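Local coordinates for putative uncharacterized protein (Archaeoglobus fulgidus, PDB 3VU0) that is the C-terminal globular domain of an archaeal AglB-family protein, a mixed alpha/beta fold with helices packed about a small central sheet, at residues Phe68-Glu73 with Lys130-Lys135; Val88-Glu93 with Lys157-Lys162. One frame throughout, in Å; residues are numbered along the deposited sequence.

Contact 1: Phe68-Glu73 with Lys130-Lys135; sequences FTAQSE and KTMLYK
Phe68 and Ala70 present their carbonyls to the first turn of helix 132-138, so the chain leaving helix 61-69 docks on the start of another helix, whose N-cap is Thr131. Leu133 N reaches Phe68 O at 3.3 Å, in the carbonyl plane and on a lone pair, whereas Met132 N lies nearly in line with the C=O of Ala70, 2.9 Å from Ala70 O, though the N-H is bent, 132° at the hydrogen. Two first-turn amides are thus satisfied across the contact. The extended Lys135 reaches back along its helix: NZ donates to Gln71 O at 3.0 Å from 50° above the carbonyl plane, and also to a water, 2.8 Å from NZ, that donates to Gln71 O and Lys130 O.

Apolar groups pack beside these bonds. The doubly bent chain of Met132, a selenomethionine, lays CG against Ala70 CB (3.8 Å) and brings SE to 4.0 Å from Glu73 CG. Leu133 holds its CG opposite the backbone N (chi1 178°), which carries CD1 obliquely up to CD1 of the Phe68 ring, 4.1 Å away. On the exposed side Gln71 and Lys130 run side by side, Gln71 OE1 lying 3.4 Å from Lys130 CD.

Farther out, Phe105 and Phe128 pack on Leu133, and Thr145 N and His146 N hold the two Glu73 carboxylate oxygens. Thr131 OG1 bonds to Phe128 O and accepts weakly from Tyr134 N.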
# COMPACT_ATOMS: atom_id res chain seq x y z
N PHE A 68 -0.94 3.17 -5.56
CA PHE A 68 -1.41 3.93 -4.40
C PHE A 68 -1.92 5.33 -4.73
O PHE A 68 -2.83 5.83 -4.06
CB PHE A 68 -0.32 4.02 -3.33
CG PHE A 68 -0.14 2.74 -2.54
CD1 PHE A 68 -1.24 2.05 -2.03
CD2 PHE A 68 1.13 2.25 -2.28
CE1 PHE A 68 -1.07 0.90 -1.28
CE2 PHE A 68 1.31 1.09 -1.52
CZ PHE A 68 0.21 0.42 -1.02
N THR A 69 -1.35 5.97 -5.75
CA THR A 69 -1.78 7.31 -6.11
C THR A 69 -2.88 7.32 -7.16
O THR A 69 -3.35 8.39 -7.57
CB THR A 69 -0.60 8.18 -6.59
OG1 THR A 69 0.06 7.54 -7.69
CG2 THR A 69 0.41 8.36 -5.46
N ALA A 70 -3.30 6.14 -7.61
CA ALA A 70 -4.36 6.04 -8.60
C ALA A 70 -5.67 6.59 -8.04
O ALA A 70 -5.97 6.40 -6.86
CB ALA A 70 -4.55 4.59 -9.03
N GLN A 71 -6.45 7.26 -8.88
CA GLN A 71 -7.72 7.82 -8.43
C GLN A 71 -8.94 7.00 -8.84
O GLN A 71 -10.07 7.31 -8.45
CB GLN A 71 -7.87 9.25 -8.94
CG GLN A 71 -6.82 10.19 -8.38
CD GLN A 71 -6.99 11.60 -8.90
OE1 GLN A 71 -7.99 12.25 -8.61
NE2 GLN A 71 -6.03 12.07 -9.67
N SER A 72 -8.72 5.94 -9.61
CA SER A 72 -9.82 5.07 -10.03
C SER A 72 -9.36 3.63 -9.92
O SER A 72 -8.20 3.32 -10.20
CB SER A 72 -10.23 5.37 -11.47
OG SER A 72 -9.23 4.98 -12.38
N GLU A 73 -10.28 2.75 -9.52
CA GLU A 73 -9.96 1.33 -9.39
C GLU A 73 -9.54 0.78 -10.74
O GLU A 73 -8.70 -0.12 -10.83
CB GLU A 73 -11.18 0.55 -8.91
CG GLU A 73 -11.38 0.55 -7.40
CD GLU A 73 -12.47 -0.41 -6.97
OE1 GLU A 73 -13.66 -0.06 -7.08
OE2 GLU A 73 -12.12 -1.54 -6.55
N LYS A 130 -8.49 11.29 -2.75
CA LYS A 130 -9.08 10.69 -3.94
C LYS A 130 -8.31 9.43 -4.37
O LYS A 130 -8.70 8.75 -5.32
CB LYS A 130 -9.04 11.68 -5.12
CG LYS A 130 -9.75 13.00 -4.90
CD LYS A 130 -9.43 13.96 -6.03
CE LYS A 130 -10.06 15.32 -5.81
NZ LYS A 130 -9.60 16.30 -6.84
N THR A 131 -7.24 9.11 -3.66
CA THR A 131 -6.41 7.96 -4.03
C THR A 131 -6.83 6.60 -3.49
O THR A 131 -7.62 6.49 -2.56
CB THR A 131 -4.94 8.18 -3.62
OG1 THR A 131 -4.83 8.07 -2.20
CG2 THR A 131 -4.45 9.55 -4.07
N MSE A 132 -6.25 5.57 -4.10
CA MSE A 132 -6.49 4.19 -3.70
C MSE A 132 -6.04 3.98 -2.25
O MSE A 132 -6.68 3.26 -1.49
CB MSE A 132 -5.72 3.23 -4.61
CG MSE A 132 -6.33 3.06 -5.99
SE MSE A 132 -8.08 2.26 -5.86
CE MSE A 132 -7.57 0.60 -5.01
N LEU A 133 -4.92 4.60 -1.89
CA LEU A 133 -4.39 4.48 -0.54
C LEU A 133 -5.43 4.94 0.47
O LEU A 133 -5.61 4.32 1.52
CB LEU A 133 -3.12 5.32 -0.39
CG LEU A 133 -2.47 5.31 1.00
CD1 LEU A 133 -2.25 3.88 1.47
CD2 LEU A 133 -1.15 6.07 0.94
N TYR A 134 -6.11 6.04 0.16
CA TYR A 134 -7.16 6.56 1.03
C TYR A 134 -8.36 5.62 1.08
O TYR A 134 -8.84 5.26 2.15
CB TYR A 134 -7.62 7.93 0.53
CG TYR A 134 -8.82 8.46 1.28
CD1 TYR A 134 -8.67 9.15 2.48
CD2 TYR A 134 -10.12 8.25 0.80
CE1 TYR A 134 -9.78 9.62 3.19
CE2 TYR A 134 -11.23 8.71 1.50
CZ TYR A 134 -11.05 9.39 2.69
OH TYR A 134 -12.14 9.86 3.38
N LYS A 135 -8.85 5.22 -0.09
CA LYS A 135 -10.01 4.34 -0.17
C LYS A 135 -9.76 2.99 0.49
O LYS A 135 -10.70 2.34 0.95
CB LYS A 135 -10.44 4.17 -1.62
CG LYS A 135 -10.78 5.49 -2.29
CD LYS A 135 -11.03 5.34 -3.78
CE LYS A 135 -11.19 6.70 -4.44
NZ LYS A 135 -11.49 6.56 -5.89
O HOH W 1 -11.09 9.22 -6.65

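Contact 2: Val88-Glu93 with Lys157-Lys162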
# COMPACT_ATOMS: atom_id res chain seq x y z
N VAL A 88 -3.04 -6.74 -0.95
CA VAL A 88 -2.42 -5.43 -0.81
C VAL A 88 -2.26 -5.14 0.68
O VAL A 88 -3.16 -5.42 1.47
CB VAL A 88 -3.29 -4.32 -1.43
CG1 VAL A 88 -2.64 -2.96 -1.20
CG2 VAL A 88 -3.47 -4.58 -2.93
N VAL A 89 -1.11 -4.60 1.07
CA VAL A 89 -0.87 -4.26 2.47
C VAL A 89 -0.64 -2.76 2.60
O VAL A 89 0.25 -2.20 1.94
CB VAL A 89 0.36 -5.01 3.03
CG1 VAL A 89 0.63 -4.58 4.48
CG2 VAL A 89 0.12 -6.51 2.98
N THR A 90 -1.45 -2.11 3.42
CA THR A 90 -1.31 -0.67 3.65
C THR A 90 -0.86 -0.45 5.08
O THR A 90 -1.07 -1.30 5.94
CB THR A 90 -2.64 0.09 3.41
OG1 THR A 90 -3.64 -0.38 4.32
CG2 THR A 90 -3.12 -0.11 1.98
N VAL A 91 -0.25 0.70 5.34
CA VAL A 91 0.24 1.01 6.68
C VAL A 91 -0.11 2.46 7.00
O VAL A 91 -0.02 3.33 6.13
CB VAL A 91 1.77 0.81 6.75
CG1 VAL A 91 2.25 0.96 8.18
CG2 VAL A 91 2.13 -0.56 6.20
N GLU A 92 -0.49 2.73 8.25
CA GLU A 92 -0.87 4.08 8.64
C GLU A 92 0.16 5.17 8.33
O GLU A 92 -0.22 6.27 7.93
CB GLU A 92 -1.25 4.14 10.13
CG GLU A 92 -1.90 5.47 10.53
CD GLU A 92 -2.28 5.54 12.00
OE1 GLU A 92 -2.82 6.58 12.42
OE2 GLU A 92 -2.03 4.56 12.73
N GLU A 93 1.45 4.88 8.51
CA GLU A 93 2.48 5.89 8.24
C GLU A 93 2.53 6.34 6.77
O GLU A 93 3.19 7.31 6.44
CB GLU A 93 3.87 5.38 8.67
CG GLU A 93 4.40 4.19 7.89
CD GLU A 93 5.82 3.78 8.30
OE1 GLU A 93 6.35 2.82 7.72
OE2 GLU A 93 6.40 4.42 9.20
N LYS A 157 -2.94 -3.07 7.61
CA LYS A 157 -4.14 -3.69 7.08
C LYS A 157 -3.81 -4.46 5.81
O LYS A 157 -3.00 -4.02 5.00
CB LYS A 157 -5.20 -2.63 6.77
CG LYS A 157 -5.56 -1.76 7.97
CD LYS A 157 -6.69 -0.79 7.66
CE LYS A 157 -6.96 0.13 8.86
NZ LYS A 157 -8.09 1.08 8.63
N ILE A 158 -4.42 -5.63 5.65
CA ILE A 158 -4.19 -6.43 4.46
C ILE A 158 -5.52 -6.57 3.74
O ILE A 158 -6.55 -6.83 4.35
CB ILE A 158 -3.61 -7.83 4.78
CG1 ILE A 158 -3.40 -8.61 3.48
CG2 ILE A 158 -4.53 -8.59 5.72
CD1 ILE A 158 -2.49 -9.81 3.63
N PHE A 159 -5.48 -6.37 2.42
CA PHE A 159 -6.67 -6.44 1.59
C PHE A 159 -6.54 -7.57 0.58
O PHE A 159 -5.44 -7.98 0.22
CB PHE A 159 -6.86 -5.12 0.83
CG PHE A 159 -7.08 -3.93 1.72
CD1 PHE A 159 -8.36 -3.43 1.95
CD2 PHE A 159 -6.00 -3.31 2.34
CE1 PHE A 159 -8.56 -2.33 2.78
CE2 PHE A 159 -6.19 -2.20 3.18
CZ PHE A 159 -7.47 -1.71 3.39
N GLU A 160 -7.69 -8.05 0.12
CA GLU A 160 -7.74 -9.12 -0.86
C GLU A 160 -8.27 -8.52 -2.16
O GLU A 160 -9.16 -7.68 -2.14
CB GLU A 160 -8.69 -10.21 -0.36
CG GLU A 160 -8.91 -11.36 -1.30
CD GLU A 160 -9.84 -12.40 -0.71
OE1 GLU A 160 -11.00 -12.05 -0.40
OE2 GLU A 160 -9.40 -13.56 -0.54
N VAL A 161 -7.70 -8.94 -3.28
CA VAL A 161 -8.16 -8.46 -4.58
C VAL A 161 -9.30 -9.37 -5.02
O VAL A 161 -9.25 -10.58 -4.81
CB VAL A 161 -7.04 -8.51 -5.65
CG1 VAL A 161 -7.62 -8.15 -7.01
CG2 VAL A 161 -5.92 -7.56 -5.28
N LYS A 162 -10.34 -8.78 -5.60
CA LYS A 162 -11.48 -9.55 -6.07
C LYS A 162 -12.01 -8.96 -7.38
O LYS A 162 -13.20 -8.67 -7.51
CB LYS A 162 -12.59 -9.55 -5.01
CG LYS A 162 -13.07 -8.16 -4.60
CD LYS A 162 -14.16 -8.24 -3.55
CE LYS A 162 -14.69 -6.85 -3.20
NZ LYS A 162 -15.82 -6.90 -2.24
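Val88 and Phe159 face each other as a hydrogen-bonded pair of an antiparallel ladder, the one joining the two inner strands, 85-91 and 156-161, of the four-stranded mixed sheet. Thr90 with Lys157 is the second such pair, and Val89 with Ile158 is the non-hydrogen-bonded pair between them.

Four backbone bonds make the ladder. Phe159 N gives its hydrogen to Val88 O at 2.7 Å, and Val88 N returns one to Phe159 O at 2.9 Å. Two residues on, Thr90 N binds Lys157 O at 2.9 Å while Lys157 N binds Thr90 O at 3.1 Å; this last bond is nearly straight, with 174° at the hydrogen. Weaker CA-H...O contacts fill in between them: Ile158 CA approaches Val88 O, and Val89 CA approaches Lys157 O.

The apolar contacts divide between the two faces of the sheet. On the face carrying Val89 and Ile158, CG2 of the valine lies 4.1 Å from CG1 of Ile158, with Trp7 of helix 5-17 packed on Val89. On the other face Val88 CB is 4.3 Å from Phe159 CB, and Leu136 of helix 132-138 covers both residues.

Polar groups meet an aromatic edge on this second face. With chi1 at -62°, Phe159 sets its CG beside its own backbone N, and the ring extends diagonally to Thr90, whose side chain it meets at about a right angle. Val88 O and Thr90 OG1 both lie at the ring edge, near its plane. The hydroxyl's hydrogen-bond partner is His137 ND1, while the extended Lys157 chain carries NZ to Asn140 OD1 and His137 O. Thr90 OG1 stands 3.3 Å from Phe159 CE2.

How the contacts relate
From the N terminus, the chain passes through 68-73 at the end of helix 61-69, runs along helix 73-83 and passes through strand 85-91, which leads into 88-93. Helices 105-112 and 121-128 follow before 130-135 returns to 68-73, closing contact 1 over a span of chain that includes 88-93. After helix 132-138 and strand 147-153, the final strand brings 157-162 back to 88-93, so the two closures cross rather than nest. Contact 1 ties helices together and contact 2 ties the sheet; their centres are 12 Å apart. They meet where Thr90 CG2 packs against Phe68 CE1 at 4.0 Å and Leu133 CD1 at 4.1 Å.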